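Local atomic coordinates of BIFUNCTIONAL PROTEIN Proline utilization A (PutA) (Corynebacterium freiburgense, PDB entry 5UX5), a protein that catalyses both steps of the oxidation of proline to glutamate, using an FAD-dependent proline dehydrogenase and an NAD-dependent aldehyde dehydrogenase joined in one chain. Residues Y12-I25 and F444-E456. Numbering follows the deposited sequence.
Sequences YINRDLENLQERII and FRESVAQRWKVAE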
loop_
_atom_site.group_PDB
_atom_site.type_symbol
_atom_site.label_atom_id
_atom_site.label_comp_id
_atom_site.label_asym_id
_atom_site.label_seq_id
_atom_site.Cartn_x
_atom_site.Cartn_y
_atom_site.Cartn_z
ATOM N N TYR A 12 -22.191 -20.096 30.156
ATOM C CA TYR A 12 -22.926 -20.240 28.910
ATOM C C TYR A 12 -22.735 -21.622 28.267
ATOM O O TYR A 12 -23.570 -22.029 27.455
ATOM C CB TYR A 12 -22.535 -19.123 27.920
ATOM C CG TYR A 12 -21.048 -18.939 27.616
ATOM C CD1 TYR A 12 -20.390 -19.786 26.725
ATOM C CD2 TYR A 12 -20.315 -17.888 28.167
ATOM C CE1 TYR A 12 -19.030 -19.620 26.416
ATOM C CE2 TYR A 12 -18.941 -17.708 27.858
ATOM C CZ TYR A 12 -18.304 -18.582 26.982
ATOM O OH TYR A 12 -16.948 -18.436 26.675
ATOM N N ILE A 13 -21.674 -22.368 28.610
ATOM C CA ILE A 13 -21.472 -23.686 28.012
ATOM C C ILE A 13 -22.504 -24.677 28.537
ATOM O O ILE A 13 -22.903 -24.629 29.705
ATOM C CB ILE A 13 -20.049 -24.194 28.279
ATOM C CG1 ILE A 13 -19.021 -23.155 27.870
ATOM C CG2 ILE A 13 -19.785 -25.472 27.507
ATOM C CD1 ILE A 13 -17.610 -23.703 27.971
ATOM N N ASN A 14 -22.962 -25.567 27.661
ATOM C CA ASN A 14 -23.968 -26.574 27.988
ATOM C C ASN A 14 -23.950 -27.623 26.885
ATOM O O ASN A 14 -23.220 -27.497 25.894
ATOM C CB ASN A 14 -25.351 -25.959 28.074
ATOM C CG ASN A 14 -25.752 -25.380 26.760
ATOM O OD1 ASN A 14 -26.333 -26.064 25.917
ATOM N ND2 ASN A 14 -25.341 -24.150 26.523
ATOM N N ARG A 15 -24.842 -28.609 27.003
ATOM C CA ARG A 15 -24.854 -29.731 26.068
ATOM C C ARG A 15 -26.145 -29.825 25.248
ATOM O O ARG A 15 -26.470 -30.903 24.747
ATOM C CB ARG A 15 -24.595 -31.045 26.813
ATOM C CG ARG A 15 -23.328 -31.054 27.640
ATOM C CD ARG A 15 -22.396 -32.216 27.313
ATOM N NE ARG A 15 -23.103 -33.461 27.020
ATOM C CZ ARG A 15 -22.650 -34.392 26.179
ATOM N NH1 ARG A 15 -21.482 -34.214 25.531
ATOM N NH2 ARG A 15 -23.372 -35.495 25.972
ATOM N N ASP A 16 -26.895 -28.731 25.089
ATOM C CA ASP A 16 -28.134 -28.817 24.317
ATOM C C ASP A 16 -27.855 -29.245 22.877
ATOM O O ASP A 16 -28.516 -30.144 22.349
ATOM C CB ASP A 16 -28.891 -27.489 24.376
ATOM C CG ASP A 16 -29.426 -27.199 25.762
ATOM O OD1 ASP A 16 -29.738 -28.168 26.487
ATOM O OD2 ASP A 16 -29.520 -26.012 26.140
ATOM N N LEU A 17 -26.869 -28.621 22.228
ATOM C CA LEU A 17 -26.517 -29.011 20.861
ATOM C C LEU A 17 -26.128 -30.492 20.773
ATOM O O LEU A 17 -26.535 -31.191 19.836
ATOM C CB LEU A 17 -25.381 -28.121 20.339
ATOM C CG LEU A 17 -25.810 -26.857 19.614
ATOM C CD1 LEU A 17 -24.614 -26.154 19.055
ATOM C CD2 LEU A 17 -26.725 -27.242 18.480
ATOM N N GLU A 18 -25.311 -30.985 21.710
ATOM C CA GLU A 18 -24.993 -32.415 21.712
ATOM C C GLU A 18 -26.247 -33.281 21.791
ATOM O O GLU A 18 -26.338 -34.309 21.109
ATOM C CB GLU A 18 -24.025 -32.766 22.848
ATOM C CG GLU A 18 -22.557 -32.516 22.471
ATOM C CD GLU A 18 -22.011 -31.189 22.932
ATOM O OE1 GLU A 18 -20.792 -30.979 22.766
ATOM O OE2 GLU A 18 -22.792 -30.338 23.405
ATOM N N ASN A 19 -27.233 -32.881 22.595
ATOM C CA ASN A 19 -28.427 -33.704 22.711
ATOM C C ASN A 19 -29.324 -33.581 21.484
ATOM O O ASN A 19 -29.935 -34.572 21.062
ATOM C CB ASN A 19 -29.206 -33.335 23.980
ATOM C CG ASN A 19 -28.419 -33.602 25.270
ATOM O OD1 ASN A 19 -27.600 -34.535 25.354
ATOM N ND2 ASN A 19 -28.668 -32.770 26.285
ATOM N N LEU A 20 -29.366 -32.409 20.855
ATOM C CA LEU A 20 -30.250 -32.205 19.714
ATOM C C LEU A 20 -29.630 -32.656 18.405
ATOM O O LEU A 20 -30.313 -32.640 17.377
ATOM C CB LEU A 20 -30.636 -30.723 19.617
ATOM C CG LEU A 20 -31.303 -30.079 20.842
ATOM C CD1 LEU A 20 -31.550 -28.632 20.581
ATOM C CD2 LEU A 20 -32.634 -30.754 21.211
ATOM N N GLN A 21 -28.387 -33.140 18.451
ATOM C CA GLN A 21 -27.591 -33.336 17.244
ATOM C C GLN A 21 -28.312 -34.184 16.199
ATOM O O GLN A 21 -28.274 -33.872 15.003
ATOM C CB GLN A 21 -26.266 -33.977 17.638
ATOM C CG GLN A 21 -25.110 -33.619 16.768
ATOM C CD GLN A 21 -23.814 -34.182 17.308
ATOM O OE1 GLN A 21 -22.800 -33.486 17.356
ATOM N NE2 GLN A 21 -23.833 -35.459 17.701
ATOM N N GLU A 22 -28.982 -35.249 16.625
ATOM C CA GLU A 22 -29.601 -36.144 15.660
ATOM C C GLU A 22 -31.000 -35.696 15.246
ATOM O O GLU A 22 -31.408 -35.941 14.104
ATOM C CB GLU A 22 -29.629 -37.567 16.222
ATOM C CG GLU A 22 -28.258 -38.036 16.727
ATOM C CD GLU A 22 -27.230 -38.257 15.607
ATOM O OE1 GLU A 22 -27.613 -38.733 14.512
ATOM O OE2 GLU A 22 -26.030 -37.961 15.821
ATOM N N ARG A 23 -31.753 -35.041 16.130
ATOM C CA ARG A 23 -32.986 -34.423 15.658
ATOM C C ARG A 23 -32.674 -33.250 14.739
ATOM O O ARG A 23 -33.477 -32.928 13.856
ATOM C CB ARG A 23 -33.875 -33.992 16.836
ATOM N N ILE A 24 -31.503 -32.624 14.908
ATOM C CA ILE A 24 -31.086 -31.559 13.994
ATOM C C ILE A 24 -30.753 -32.132 12.622
ATOM O O ILE A 24 -31.169 -31.589 11.591
ATOM C CB ILE A 24 -29.888 -30.773 14.561
ATOM C CG1 ILE A 24 -30.241 -29.998 15.828
ATOM C CG2 ILE A 24 -29.362 -29.798 13.527
ATOM C CD1 ILE A 24 -29.012 -29.321 16.451
ATOM N N ILE A 25 -29.983 -33.227 12.583
ATOM C CA ILE A 25 -29.602 -33.802 11.292
ATOM C C ILE A 25 -30.833 -34.315 10.562
ATOM O O ILE A 25 -30.966 -34.155 9.345
ATOM C CB ILE A 25 -28.544 -34.912 11.461
ATOM C CG1 ILE A 25 -27.272 -34.351 12.099
ATOM C CG2 ILE A 25 -28.209 -35.531 10.105
ATOM C CD1 ILE A 25 -26.202 -35.381 12.317
ATOM N N PHE A 444 -20.706 -31.302 10.148
ATOM C CA PHE A 444 -21.533 -30.629 11.149
ATOM C C PHE A 444 -21.296 -31.208 12.537
ATOM O O PHE A 444 -21.127 -30.458 13.505
ATOM C CB PHE A 444 -23.019 -30.721 10.779
ATOM C CG PHE A 444 -23.950 -30.506 11.949
ATOM C CD1 PHE A 444 -24.106 -29.244 12.512
ATOM C CD2 PHE A 444 -24.658 -31.574 12.505
ATOM C CE1 PHE A 444 -24.969 -29.046 13.607
ATOM C CE2 PHE A 444 -25.521 -31.394 13.603
ATOM C CZ PHE A 444 -25.679 -30.134 14.153
ATOM N N ARG A 445 -21.304 -32.542 12.654
ATOM C CA ARG A 445 -20.976 -33.189 13.922
ATOM C C ARG A 445 -19.683 -32.634 14.507
ATOM O O ARG A 445 -19.598 -32.343 15.707
ATOM C CB ARG A 445 -20.847 -34.700 13.725
ATOM C CG ARG A 445 -22.151 -35.442 13.442
ATOM C CD ARG A 445 -21.902 -36.952 13.350
ATOM N NE ARG A 445 -22.783 -37.593 12.387
ATOM C CZ ARG A 445 -23.987 -38.053 12.687
ATOM N NH1 ARG A 445 -24.451 -37.935 13.925
ATOM N NH2 ARG A 445 -24.725 -38.625 11.746
ATOM N N GLU A 446 -18.663 -32.474 13.665
ATOM C CA GLU A 446 -17.380 -31.991 14.153
ATOM C C GLU A 446 -17.478 -30.547 14.631
ATOM O O GLU A 446 -16.826 -30.170 15.613
ATOM C CB GLU A 446 -16.314 -32.135 13.063
ATOM C CG GLU A 446 -14.877 -31.914 13.557
ATOM C CD GLU A 446 -14.443 -32.936 14.608
ATOM O OE1 GLU A 446 -14.851 -34.114 14.491
ATOM O OE2 GLU A 446 -13.706 -32.565 15.555
ATOM N N SER A 447 -18.260 -29.713 13.940
ATOM C CA SER A 447 -18.361 -28.325 14.375
ATOM C C SER A 447 -19.112 -28.209 15.696
ATOM O O SER A 447 -18.863 -27.278 16.468
ATOM C CB SER A 447 -19.026 -27.484 13.294
ATOM O OG SER A 447 -20.328 -27.952 13.033
ATOM N N VAL A 448 -20.017 -29.147 15.980
ATOM C CA VAL A 448 -20.687 -29.168 17.278
ATOM C C VAL A 448 -19.679 -29.415 18.399
ATOM O O VAL A 448 -19.753 -28.796 19.471
ATOM C CB VAL A 448 -21.815 -30.221 17.268
ATOM C CG1 VAL A 448 -22.341 -30.493 18.686
ATOM C CG2 VAL A 448 -22.940 -29.774 16.354
ATOM N N ALA A 449 -18.715 -30.307 18.161
ATOM C CA ALA A 449 -17.703 -30.619 19.165
ATOM C C ALA A 449 -16.685 -29.487 19.348
ATOM O O ALA A 449 -16.191 -29.283 20.465
ATOM C CB ALA A 449 -16.993 -31.921 18.793
ATOM N N GLN A 450 -16.340 -28.749 18.280
ATOM C CA GLN A 450 -15.335 -27.702 18.422
ATOM C C GLN A 450 -15.912 -26.365 18.866
ATOM O O GLN A 450 -15.140 -25.465 19.215
ATOM C CB GLN A 450 -14.575 -27.507 17.107
ATOM C CG GLN A 450 -13.779 -28.720 16.691
ATOM C CD GLN A 450 -12.861 -29.238 17.802
ATOM O OE1 GLN A 450 -12.096 -28.481 18.408
ATOM N NE2 GLN A 450 -12.944 -30.540 18.073
ATOM N N ARG A 451 -17.238 -26.247 18.910
ATOM C CA ARG A 451 -17.949 -25.005 19.216
ATOM C C ARG A 451 -17.327 -24.164 20.331
ATOM O O ARG A 451 -17.126 -22.963 20.168
ATOM C CB ARG A 451 -19.388 -25.397 19.560
ATOM C CG ARG A 451 -20.158 -24.452 20.430
ATOM C CD ARG A 451 -21.497 -25.075 20.784
ATOM N NE ARG A 451 -21.372 -26.524 20.864
ATOM C CZ ARG A 451 -22.100 -27.303 21.658
ATOM N NH1 ARG A 451 -23.027 -26.788 22.452
ATOM N NH2 ARG A 451 -21.892 -28.607 21.650
ATOM N N TRP A 452 -17.008 -24.767 21.474
ATOM C CA TRP A 452 -16.481 -23.994 22.599
ATOM C C TRP A 452 -14.964 -23.898 22.608
ATOM O O TRP A 452 -14.406 -23.147 23.412
ATOM C CB TRP A 452 -16.939 -24.613 23.926
ATOM C CG TRP A 452 -18.426 -24.853 24.008
ATOM C CD1 TRP A 452 -19.063 -26.061 24.074
ATOM C CD2 TRP A 452 -19.458 -23.856 24.036
ATOM N NE1 TRP A 452 -20.420 -25.878 24.132
ATOM C CE2 TRP A 452 -20.688 -24.533 24.110
ATOM C CE3 TRP A 452 -19.459 -22.461 24.005
ATOM C CZ2 TRP A 452 -21.906 -23.856 24.151
ATOM C CZ3 TRP A 452 -20.656 -21.803 24.046
ATOM C CH2 TRP A 452 -21.868 -22.496 24.123
ATOM N N LYS A 453 -14.293 -24.647 21.744
ATOM C CA LYS A 453 -12.847 -24.767 21.771
ATOM C C LYS A 453 -12.139 -23.836 20.792
ATOM O O LYS A 453 -10.955 -23.553 20.979
ATOM C CB LYS A 453 -12.477 -26.230 21.502
ATOM C CG LYS A 453 -13.295 -27.207 22.389
ATOM C CD LYS A 453 -12.941 -28.678 22.193
ATOM C CE LYS A 453 -13.128 -29.439 23.481
ATOM N NZ LYS A 453 -11.940 -30.277 23.850
ATOM N N VAL A 454 -12.846 -23.322 19.785
ATOM C CA VAL A 454 -12.251 -22.407 18.817
ATOM C C VAL A 454 -11.832 -21.110 19.498
ATOM O O VAL A 454 -12.325 -20.743 20.569
ATOM C CB VAL A 454 -13.238 -22.133 17.676
ATOM C CG1 VAL A 454 -13.410 -23.399 16.841
ATOM C CG2 VAL A 454 -14.555 -21.622 18.235
ATOM N N ALA A 455 -10.884 -20.417 18.880
ATOM C CA ALA A 455 -10.331 -19.257 19.551
ATOM C C ALA A 455 -11.370 -18.156 19.642
ATOM O O ALA A 455 -12.398 -18.178 18.968
ATOM C CB ALA A 455 -9.108 -18.731 18.821
ATOM N N GLU A 456 -11.091 -17.177 20.501
ATOM C CA GLU A 456 -11.936 -16.002 20.590
ATOM C C GLU A 456 -11.173 -14.692 20.572
ATOM O O GLU A 456 -11.806 -13.651 20.381
ATOM C CB GLU A 456 -12.811 -16.049 21.853
ATOM C CG GLU A 456 -12.097 -15.909 23.189
ATOM C CD GLU A 456 -13.095 -15.890 24.349
ATOM O OE1 GLU A 456 -13.514 -14.780 24.779
ATOM O OE2 GLU A 456 -13.492 -16.998 24.801
#
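Ile13 lies on the Trp452 indole, its CG2 3.5 Å from the centroid of the five-membered ring and 10° off the ring normal, a CH-pi contact; CG of Arg451 covers the opposite face. Tyr12 meets the six-membered ring obliquely. Next along, the Arg451 guanidinium carries Leu17 CB over one face. Arg451 NE donates in plane to a lone pair of Val448 O, 3.1 Å away, helping to fix the rotation of the group, while Glu18 OE2 pairs with NH2 at the edge in a salt bridge of doubtful geometry and Asp335 of helix 323-337 takes NH1. At the buried end, Phe444 CZ touches Ile24 CG2 at 3.8 Å, and Phe444 CE2 lies 3.8 Å from Ile25 CG1. With CG anti to the backbone N (chi1 159°), the ring is directed at these isoleucines. The outer side is looser and more polar: Arg445, exposed, extends past Ile25 CD1, which lies over one guanidinium face, and pairs with Glu22 through NH1 and OE2. Helices 16-25 and 444-450 run antiparallel, their axes approaching to 10.0 Å at the closest, on the TIM-barrel proline dehydrogenase part, with the side chain of Phe444 about 10 Å from the bound FAD.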